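Local coordinates for probable fatty acyl-CoA transferase Rv3272 (Mycobacterium tuberculosis, PDB 5YX6), which binds fatty acyl-CoAs of varying chain length, palmitoyl-CoA most tightly, and probably acts in fatty acid metabolism as a family III CoA transferase, at residues G28-L31 / V32-A36; E101-P105 / G106-K110; L111-P115 / D116-S120; Y207-A210 / V211-A215. All coordinates share one frame; numbering follows the deposited sequence.

Contact 1: residues G28-L31 / V32-A36; sequences GQVL and VDLGA
The carboxamide of Gln29 reaches one turn along helix 23-33 to the carboxylate of Asp33, NE2 donating to OD1 over 3.1 Å with an N-H...O angle of 155°. Asp33 OD1 lies close to the amide plane of Gln29, but the donor approaches it from above the carboxylate plane, 39° out of it. Gln29 can make this reach because CG stands anti to the backbone N (chi1 -175°) and the chain then bends at chi2, carrying the amide forward along the helix. Both polar ends are held a second time: Gln29 OE1 accepts from the backbone N of Arg71, and Asp33 OD2 is hydrogen-bonded to Thr365 OG1, so residues far off in sequence are tied to this buried turn.

Beneath the side-chain bond, Asp33 N donates to Gln29 O at 3.0 Å, and Val32 N to Gly28 O likewise. The regular pattern stops at Leu34. Gly35 takes up a positive phi, and the chain folds back until Ala36 N meets Leu31 O at 3.0 Å, while Gly35 N bonds Val32 O at 2.9 Å.

Val30 and Leu34 run alongside each other in the same direction, with Val30 CG1 4.0 Å from Leu34 CD1; this pair also packs on Gln184 and Ala188 of the second subunit. On Leu31, CB sits 4.2 Å from Ala36 CB. The two bonds round Gly35, with Leu31 packed on Ala36, form a Schellman motif, which closes the helix of the beta-alpha-beta unit formed by strand 14-17, helix 23-33 and strand 37-42 in the Rossmann-fold domain.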
loop_
_atom_site.group_PDB
_atom_site.type_symbol
_atom_site.label_atom_id
_atom_site.label_comp_id
_atom_site.label_asym_id
_atom_site.label_seq_id
_atom_site.Cartn_x
_atom_site.Cartn_y
_atom_site.Cartn_z
ATOM N N GLY A 28 9.340 8.716 -6.624
ATOM C CA GLY A 28 9.990 9.394 -7.729
ATOM C C GLY A 28 9.604 8.807 -9.079
ATOM O O GLY A 28 9.416 9.544 -10.048
ATOM N N GLN A 29 9.496 7.479 -9.140
ATOM C CA GLN A 29 9.140 6.785 -10.372
ATOM C C GLN A 29 7.704 7.082 -10.792
ATOM O O GLN A 29 7.422 7.204 -11.976
ATOM C CB GLN A 29 9.334 5.273 -10.229
ATOM C CG GLN A 29 9.085 4.499 -11.522
ATOM C CD GLN A 29 10.142 4.805 -12.572
ATOM O OE1 GLN A 29 11.321 4.497 -12.390
ATOM N NE2 GLN A 29 9.724 5.395 -13.682
ATOM N N VAL A 30 6.801 7.176 -9.819
ATOM C CA VAL A 30 5.421 7.554 -10.087
ATOM C C VAL A 30 5.352 8.946 -10.703
ATOM O O VAL A 30 4.627 9.166 -11.662
ATOM C CB VAL A 30 4.549 7.520 -8.808
ATOM C CG1 VAL A 30 3.197 8.181 -9.063
ATOM C CG2 VAL A 30 4.370 6.075 -8.310
ATOM N N LEU A 31 6.105 9.881 -10.140
ATOM C CA LEU A 31 6.178 11.236 -10.677
ATOM C C LEU A 31 6.731 11.284 -12.100
ATOM O O LEU A 31 6.227 12.032 -12.945
ATOM C CB LEU A 31 7.034 12.119 -9.763
ATOM C CG LEU A 31 6.382 12.803 -8.551
ATOM C CD1 LEU A 31 4.944 12.375 -8.337
ATOM C CD2 LEU A 31 7.199 12.605 -7.291
ATOM N N VAL A 32 7.761 10.482 -12.361
ATOM C CA VAL A 32 8.325 10.350 -13.700
ATOM C C VAL A 32 7.287 9.850 -14.687
ATOM O O VAL A 32 7.161 10.390 -15.780
ATOM C CB VAL A 32 9.535 9.394 -13.715
ATOM C CG1 VAL A 32 9.947 9.059 -15.137
ATOM C CG2 VAL A 32 10.695 10.024 -12.983
ATOM N N ASP A 33 6.540 8.823 -14.292
ATOM C CA ASP A 33 5.504 8.251 -15.148
ATOM C C ASP A 33 4.436 9.295 -15.489
ATOM O O ASP A 33 3.821 9.252 -16.555
ATOM C CB ASP A 33 4.849 7.045 -14.472
ATOM C CG ASP A 33 5.832 5.883 -14.230
ATOM O OD1 ASP A 33 6.910 5.845 -14.877
ATOM O OD2 ASP A 33 5.502 4.986 -13.409
ATOM N N LEU A 34 4.229 10.237 -14.577
ATOM C CA LEU A 34 3.245 11.290 -14.769
ATOM C C LEU A 34 3.845 12.525 -15.459
ATOM O O LEU A 34 3.173 13.543 -15.611
ATOM C CB LEU A 34 2.626 11.663 -13.421
ATOM C CG LEU A 34 1.867 10.500 -12.764
ATOM C CD1 LEU A 34 1.405 10.859 -11.355
ATOM C CD2 LEU A 34 0.684 10.038 -13.623
ATOM N N GLY A 35 5.102 12.426 -15.884
ATOM C CA GLY A 35 5.697 13.438 -16.739
ATOM C C GLY A 35 6.672 14.431 -16.117
ATOM O O GLY A 35 7.200 15.310 -16.806
ATOM N N ALA A 36 6.938 14.297 -14.824
ATOM C CA ALA A 36 7.840 15.234 -14.152
ATOM C C ALA A 36 9.293 14.981 -14.538
ATOM O O ALA A 36 9.672 13.859 -14.870
ATOM C CB ALA A 36 7.681 15.133 -12.644
#

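Contact 2: residues E101-P105 / G106-K110; sequences EAFRP and GTMEK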
loop_
_atom_site.group_PDB
_atom_site.type_symbol
_atom_site.label_atom_id
_atom_site.label_comp_id
_atom_site.label_asym_id
_atom_site.label_seq_id
_atom_site.Cartn_x
_atom_site.Cartn_y
_atom_site.Cartn_z
ATOM N N GLU A 101 12.992 14.128 0.142
ATOM C CA GLU A 101 14.092 13.715 1.009
ATOM C C GLU A 101 13.722 12.572 1.964
ATOM O O GLU A 101 12.621 12.549 2.510
ATOM C CB GLU A 101 14.576 14.927 1.798
ATOM C CG GLU A 101 15.615 14.596 2.831
ATOM C CD GLU A 101 15.044 14.462 4.228
ATOM O OE1 GLU A 101 14.115 15.227 4.574
ATOM O OE2 GLU A 101 15.540 13.600 4.981
ATOM N N ALA A 102 14.654 11.644 2.182
ATOM C CA ALA A 102 14.398 10.476 3.024
ATOM C C ALA A 102 15.568 10.118 3.951
ATOM O O ALA A 102 15.758 8.952 4.297
ATOM C CB ALA A 102 14.038 9.279 2.158
ATOM N N PHE A 103 16.353 11.111 4.348
ATOM C CA PHE A 103 17.369 10.883 5.364
ATOM C C PHE A 103 16.667 10.787 6.707
ATOM O O PHE A 103 15.484 11.110 6.812
ATOM C CB PHE A 103 18.409 12.007 5.392
ATOM C CG PHE A 103 19.163 12.170 4.105
ATOM C CD1 PHE A 103 19.857 11.109 3.554
ATOM C CD2 PHE A 103 19.178 13.394 3.450
ATOM C CE1 PHE A 103 20.546 11.254 2.371
ATOM C CE2 PHE A 103 19.865 13.550 2.263
ATOM C CZ PHE A 103 20.551 12.475 1.723
ATOM N N ARG A 104 17.374 10.312 7.725
ATOM C CA ARG A 104 16.806 10.295 9.067
ATOM C C ARG A 104 16.672 11.748 9.526
ATOM O O ARG A 104 17.441 12.606 9.082
ATOM C CB ARG A 104 17.678 9.478 10.031
ATOM C CG ARG A 104 18.919 10.213 10.525
ATOM C CD ARG A 104 19.777 9.303 11.381
ATOM N NE ARG A 104 20.338 8.204 10.603
ATOM C CZ ARG A 104 21.138 7.269 11.106
ATOM N NH1 ARG A 104 21.461 7.294 12.393
ATOM N NH2 ARG A 104 21.605 6.302 10.323
ATOM N N PRO A 105 15.705 12.022 10.423
ATOM C CA PRO A 105 15.426 13.370 10.936
ATOM C C PRO A 105 16.664 14.157 11.339
ATOM O O PRO A 105 17.566 13.590 11.947
ATOM C CB PRO A 105 14.548 13.098 12.157
ATOM C CG PRO A 105 13.810 11.851 11.791
ATOM C CD PRO A 105 14.745 11.029 10.944
ATOM N N GLY A 106 16.693 15.443 10.988
ATOM C CA GLY A 106 17.773 16.342 11.363
ATOM C C GLY A 106 18.921 16.483 10.374
ATOM O O GLY A 106 19.670 17.469 10.406
ATOM N N THR A 107 19.056 15.499 9.491
ATOM C CA THR A 107 20.146 15.468 8.527
ATOM C C THR A 107 20.202 16.690 7.607
ATOM O O THR A 107 21.193 17.422 7.609
ATOM C CB THR A 107 20.045 14.216 7.658
ATOM O OG1 THR A 107 20.044 13.058 8.501
ATOM C CG2 THR A 107 21.211 14.140 6.692
ATOM N N MET A 108 19.125 16.926 6.856
ATOM C CA MET A 108 19.077 18.008 5.871
ATOM C C MET A 108 19.305 19.357 6.511
ATOM O O MET A 108 19.853 20.273 5.892
ATOM C CB MET A 108 17.735 18.016 5.139
ATOM C CG MET A 108 17.552 16.868 4.189
ATOM S SD MET A 108 18.611 16.870 2.713
ATOM C CE MET A 108 17.611 17.817 1.557
ATOM N N GLU A 109 18.848 19.486 7.747
ATOM C CA GLU A 109 19.057 20.708 8.499
ATOM C C GLU A 109 20.551 20.928 8.757
ATOM O O GLU A 109 21.062 22.031 8.540
ATOM C CB GLU A 109 18.256 20.658 9.802
ATOM C CG GLU A 109 16.763 20.888 9.576
ATOM C CD GLU A 109 15.976 19.591 9.402
ATOM O OE1 GLU A 109 16.552 18.581 8.931
ATOM O OE2 GLU A 109 14.771 19.586 9.731
ATOM N N LYS A 110 21.249 19.877 9.189
ATOM C CA LYS A 110 22.691 19.955 9.449
ATOM C C LYS A 110 23.473 20.278 8.173
ATOM O O LYS A 110 24.549 20.876 8.222
ATOM C CB LYS A 110 23.206 18.648 10.063
HETATM O O HOH W 1 16.685 15.075 6.927
#
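Arg104 O is the acceptor on which the turn converges. Thr107 OG1 donates to it at 2.7 Å, arriving tilted 25° from the carbonyl plane, and Thr107 N adds a weak bond at 3.3 Å that closes a type II beta turn from Arg104 to Thr107. A water lies nearby: it accepts from Met108 N at 3.1 Å and has weak links to Glu101 OE2 and, at longer range, to Arg104 O, bridging the end of the strand to the first turn of the helix. Glu101 OE2 also takes a weak bond from Phe103 N, whereas OE1 is engaged in a salt bridge with Arg129 of the adjacent strand 126-131.

The first torsion of Thr107 (chi1 -57°) holds OG1 beside its own backbone N, where it meets Arg104 O, and sets CG2 against Phe103. The two side chains cross at about a right angle, Phe103 CB lying 3.6 Å from Thr107 CB. Met108, the next residue, meets the ring at its edge: SD is 4.7 Å from the Phe103 centroid and 89° off the ring normal, a Met-aromatic contact, with Met108 CG also in the ring plane. The Met108 chain, bent at chi2 and chi3, and that of Glu101 run antiparallel past one another, so that Met108 CG packs on the aliphatic part of the glutamate.

Gly106, with a positive phi, occupies the third position of the turn and the N-cap of helix 107-110. A type II turn leading directly into a helix N-terminus thus follows strand 98-101 of the parallel Rossmann-type sheet.

Contact 3: residues L111-P115 / D116-S120; sequences LGLGP and DDLRS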
loop_
_atom_site.group_PDB
_atom_site.type_symbol
_atom_site.label_atom_id
_atom_site.label_comp_id
_atom_site.label_asym_id
_atom_site.label_seq_id
_atom_site.Cartn_x
_atom_site.Cartn_y
_atom_site.Cartn_z
ATOM N N LEU A 111 22.922 19.891 7.027
ATOM C CA LEU A 111 23.570 20.166 5.751
ATOM C C LEU A 111 23.218 21.554 5.232
ATOM O O LEU A 111 23.761 22.002 4.220
ATOM C CB LEU A 111 23.183 19.112 4.717
ATOM C CG LEU A 111 23.615 17.675 5.022
ATOM C CD1 LEU A 111 23.048 16.730 3.969
ATOM C CD2 LEU A 111 25.132 17.544 5.127
ATOM N N GLY A 112 22.317 22.238 5.933
ATOM C CA GLY A 112 21.856 23.545 5.497
ATOM C C GLY A 112 20.875 23.516 4.335
ATOM O O GLY A 112 20.729 24.494 3.598
ATOM N N LEU A 113 20.195 22.386 4.181
ATOM C CA LEU A 113 19.237 22.184 3.100
ATOM C C LEU A 113 17.861 21.826 3.654
ATOM O O LEU A 113 17.111 21.068 3.035
ATOM C CB LEU A 113 19.726 21.083 2.152
ATOM C CG LEU A 113 21.048 21.306 1.414
ATOM C CD1 LEU A 113 21.451 20.046 0.674
ATOM C CD2 LEU A 113 20.921 22.469 0.448
ATOM N N GLY A 114 17.541 22.339 4.837
ATOM C CA GLY A 114 16.267 22.037 5.459
ATOM C C GLY A 114 15.142 22.799 4.783
ATOM O O GLY A 114 15.394 23.640 3.921
ATOM N N PRO A 115 13.890 22.493 5.147
ATOM C CA PRO A 115 12.760 23.202 4.539
ATOM C C PRO A 115 12.882 24.722 4.669
ATOM O O PRO A 115 12.629 25.417 3.690
ATOM C CB PRO A 115 11.541 22.660 5.306
ATOM C CG PRO A 115 12.091 21.908 6.476
ATOM C CD PRO A 115 13.444 21.433 6.064
ATOM N N ASP A 116 13.300 25.229 5.826
ATOM C CA ASP A 116 13.436 26.678 5.999
ATOM C C ASP A 116 14.558 27.270 5.151
ATOM O O ASP A 116 14.435 28.387 4.641
ATOM C CB ASP A 116 13.668 27.026 7.467
ATOM C CG ASP A 116 12.432 26.822 8.309
ATOM O OD1 ASP A 116 11.320 26.857 7.742
ATOM O OD2 ASP A 116 12.571 26.626 9.537
ATOM N N ASP A 117 15.646 26.523 4.998
ATOM C CA ASP A 117 16.765 26.979 4.183
ATOM C C ASP A 117 16.338 27.149 2.737
ATOM O O ASP A 117 16.593 28.183 2.122
ATOM C CB ASP A 117 17.942 26.002 4.266
ATOM C CG ASP A 117 18.477 25.848 5.679
ATOM O OD1 ASP A 117 18.672 26.891 6.346
ATOM O OD2 ASP A 117 18.697 24.689 6.120
ATOM N N LEU A 118 15.659 26.137 2.210
ATOM C CA LEU A 118 15.275 26.121 0.807
ATOM C C LEU A 118 14.061 26.999 0.534
ATOM O O LEU A 118 14.011 27.698 -0.476
ATOM C CB LEU A 118 15.004 24.683 0.353
ATOM C CG LEU A 118 16.162 23.683 0.500
ATOM C CD1 LEU A 118 15.858 22.396 -0.255
ATOM C CD2 LEU A 118 17.480 24.258 0.026
ATOM N N ARG A 119 13.084 26.986 1.432
ATOM C CA ARG A 119 11.845 27.714 1.177
ATOM C C ARG A 119 11.965 29.231 1.323
ATOM O O ARG A 119 11.181 29.970 0.728
ATOM C CB ARG A 119 10.751 27.198 2.100
ATOM C CG ARG A 119 10.215 25.843 1.691
ATOM C CD ARG A 119 9.581 25.154 2.864
ATOM N NE ARG A 119 8.445 25.901 3.388
ATOM C CZ ARG A 119 7.227 25.871 2.862
ATOM N NH1 ARG A 119 6.996 25.147 1.770
ATOM N NH2 ARG A 119 6.250 26.579 3.413
ATOM N N SER A 120 12.953 29.700 2.081
ATOM C CA SER A 120 13.179 31.141 2.201
ATOM C C SER A 120 13.631 31.707 0.859
ATOM O O SER A 120 13.313 32.842 0.516
ATOM C CB SER A 120 14.212 31.459 3.285
ATOM O OG SER A 120 15.399 30.710 3.103
#
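Asp117 keeps CG beside its own backbone N (chi1 -61°), and a further twist of -46° at chi2 swings the carboxylate back over the start of helix 115-121. There OD2 accepts from Gly114 N at 2.9 Å, using the lone pair that faces away from the other carboxylate oxygen, with an N-H...O angle of 152°. Gly114 is the N-cap residue, so its amide is bonded by a side chain three residues ahead. Its carbonyl is used as well, receiving Leu118 N at 3.0 Å nearly along the C=O axis.

Pro115 opens the helix and accepts from Arg119 N through its carbonyl O at 2.8 Å. The aliphatic part of Arg119 lies against that same carbonyl before the chain bends at chi3, and NH1 then bonds the carbonyl of Ala199. On the inner side Leu113 CD2 meets Leu118 CD2 at 3.9 Å, the two side chains crossing obliquely; both also pack on Leu90 of helix 83-94.

The leucine contact is apolar and buried, whereas the carboxylate bond sits at a partly exposed residue. There the N-H donor and the positive end of the helix dipole would probably lower the pKa of Asp117 and favour its ionised form.

Contact 4: residues Y207-A210 / V211-A215; sequences YDVA and VGLQA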
loop_
_atom_site.group_PDB
_atom_site.type_symbol
_atom_site.label_atom_id
_atom_site.label_comp_id
_atom_site.label_asym_id
_atom_site.label_seq_id
_atom_site.Cartn_x
_atom_site.Cartn_y
_atom_site.Cartn_z
ATOM N N TYR A 207 6.035 3.952 9.293
ATOM C CA TYR A 207 5.286 3.409 10.409
ATOM C C TYR A 207 3.804 3.764 10.317
ATOM O O TYR A 207 2.940 2.900 10.512
ATOM C CB TYR A 207 5.872 3.907 11.722
ATOM C CG TYR A 207 5.192 3.355 12.954
ATOM C CD1 TYR A 207 5.459 2.066 13.398
ATOM C CD2 TYR A 207 4.325 4.140 13.702
ATOM C CE1 TYR A 207 4.859 1.564 14.537
ATOM C CE2 TYR A 207 3.723 3.647 14.840
ATOM C CZ TYR A 207 3.999 2.363 15.254
ATOM O OH TYR A 207 3.402 1.871 16.387
ATOM N N ASP A 208 3.521 5.032 10.017
ATOM C CA ASP A 208 2.141 5.513 9.910
ATOM C C ASP A 208 1.401 4.794 8.791
ATOM O O ASP A 208 0.232 4.458 8.933
ATOM C CB ASP A 208 2.104 7.028 9.683
ATOM C CG ASP A 208 2.593 7.816 10.891
ATOM O OD1 ASP A 208 2.846 7.177 11.935
ATOM O OD2 ASP A 208 2.720 9.066 10.801
ATOM N N VAL A 209 2.097 4.547 7.688
ATOM C CA VAL A 209 1.519 3.807 6.584
ATOM C C VAL A 209 1.189 2.372 6.993
ATOM O O VAL A 209 0.120 1.860 6.665
ATOM C CB VAL A 209 2.453 3.799 5.376
ATOM C CG1 VAL A 209 1.856 2.945 4.259
ATOM C CG2 VAL A 209 2.700 5.238 4.891
ATOM N N ALA A 210 2.108 1.733 7.714
ATOM C CA ALA A 210 1.938 0.348 8.139
ATOM C C ALA A 210 0.761 0.211 9.091
ATOM O O ALA A 210 -0.054 -0.702 8.949
ATOM C CB ALA A 210 3.204 -0.171 8.796
ATOM N N VAL A 211 0.676 1.132 10.048
ATOM C CA VAL A 211 -0.458 1.195 10.964
ATOM C C VAL A 211 -1.741 1.345 10.149
ATOM O O VAL A 211 -2.722 0.640 10.376
ATOM C CB VAL A 211 -0.306 2.364 11.972
ATOM C CG1 VAL A 211 -1.636 2.718 12.602
ATOM C CG2 VAL A 211 0.733 2.021 13.048
ATOM N N GLY A 212 -1.706 2.244 9.172
ATOM C CA GLY A 212 -2.846 2.472 8.306
ATOM C C GLY A 212 -3.305 1.235 7.561
ATOM O O GLY A 212 -4.498 1.002 7.431
ATOM N N LEU A 213 -2.365 0.439 7.068
ATOM C CA LEU A 213 -2.714 -0.794 6.364
ATOM C C LEU A 213 -3.446 -1.810 7.248
ATOM O O LEU A 213 -4.190 -2.638 6.740
ATOM C CB LEU A 213 -1.457 -1.433 5.760
ATOM C CG LEU A 213 -0.773 -0.605 4.660
ATOM C CD1 LEU A 213 0.520 -1.277 4.218
ATOM C CD2 LEU A 213 -1.703 -0.389 3.456
ATOM N N GLN A 214 -3.253 -1.716 8.562
ATOM C CA GLN A 214 -3.863 -2.637 9.517
ATOM C C GLN A 214 -4.974 -1.979 10.332
ATOM O O GLN A 214 -5.346 -2.469 11.398
ATOM C CB GLN A 214 -2.813 -3.165 10.498
ATOM C CG GLN A 214 -1.503 -3.614 9.912
ATOM C CD GLN A 214 -0.457 -3.787 10.996
ATOM O OE1 GLN A 214 -0.348 -4.858 11.603
ATOM N NE2 GLN A 214 0.318 -2.737 11.253
ATOM N N ALA A 215 -5.491 -0.864 9.835
ATOM C CA ALA A 215 -6.365 0.015 10.618
ATOM C C ALA A 215 -7.580 -0.685 11.237
ATOM O O ALA A 215 -7.891 -0.443 12.396
ATOM C CB ALA A 215 -6.827 1.193 9.751
#
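The aromatic contact joins Tyr207 and Val211, one turn apart on helix 206-213. Val211 CG2 lies over one face of the tyrosine ring, offset toward its rim, 4.1 Å from the centroid and 21° off the normal, a CH-pi contact. With CG anti to the backbone N (chi1 -178°), the Tyr207 ring is carried alongside the next turn.

The first backbone bond joins the same two residues, Val211 N to Tyr207 O at 2.9 Å; two more follow along the helix, Gly212 N to Asp208 O and Leu213 N to Val209 O. This short helix follows strand 201-205 of the Rossmann-fold domain and gives way at Gln214, the N-cap of helix 215-222.

Among polar side chains, Gln214 turns back on the helix end, NE2 donating to Ala210 O at 3.1 Å from 63° above the carbonyl plane. The same NE2 bonds Ala153 O, while OE1 accepts from Trp335 of the second subunit. Asp208 forms a salt bridge with Arg364 of that subunit and a hydrogen bond with its Asn347.

A second, longer apolar contact joins Val209 CG1 and Leu213 CD1 at 4.4 Å; both residues rest on Ala177, and the Val209 side chain lies about 9 Å from that of Asp175, the probable nucleophile.

Contacts 1 and 4 are buried and both meet the second subunit, though their centres are 24 Å apart: contact 1 through van der Waals packing, contact 4 also through charged and polar bonds. Contacts 2 and 3 are partly buried, lie farther from the chain centre and touch no other subunit. Met108 O lies 2.7 Å from Leu113 N, a probable hydrogen bond, and helices 107-110 and 115-121 form one connection between strands 98-101 and 126-131. Contacts 1 and 3 share a glycine Schellman ending; contact 3 also starts the next helix, a carboxylate accepting the N-cap amide. In contact 2 a threonine hydroxyl bonds the carbonyl that opens the turn; in contact 4 the Gln214 amide turns back to Ala210 O.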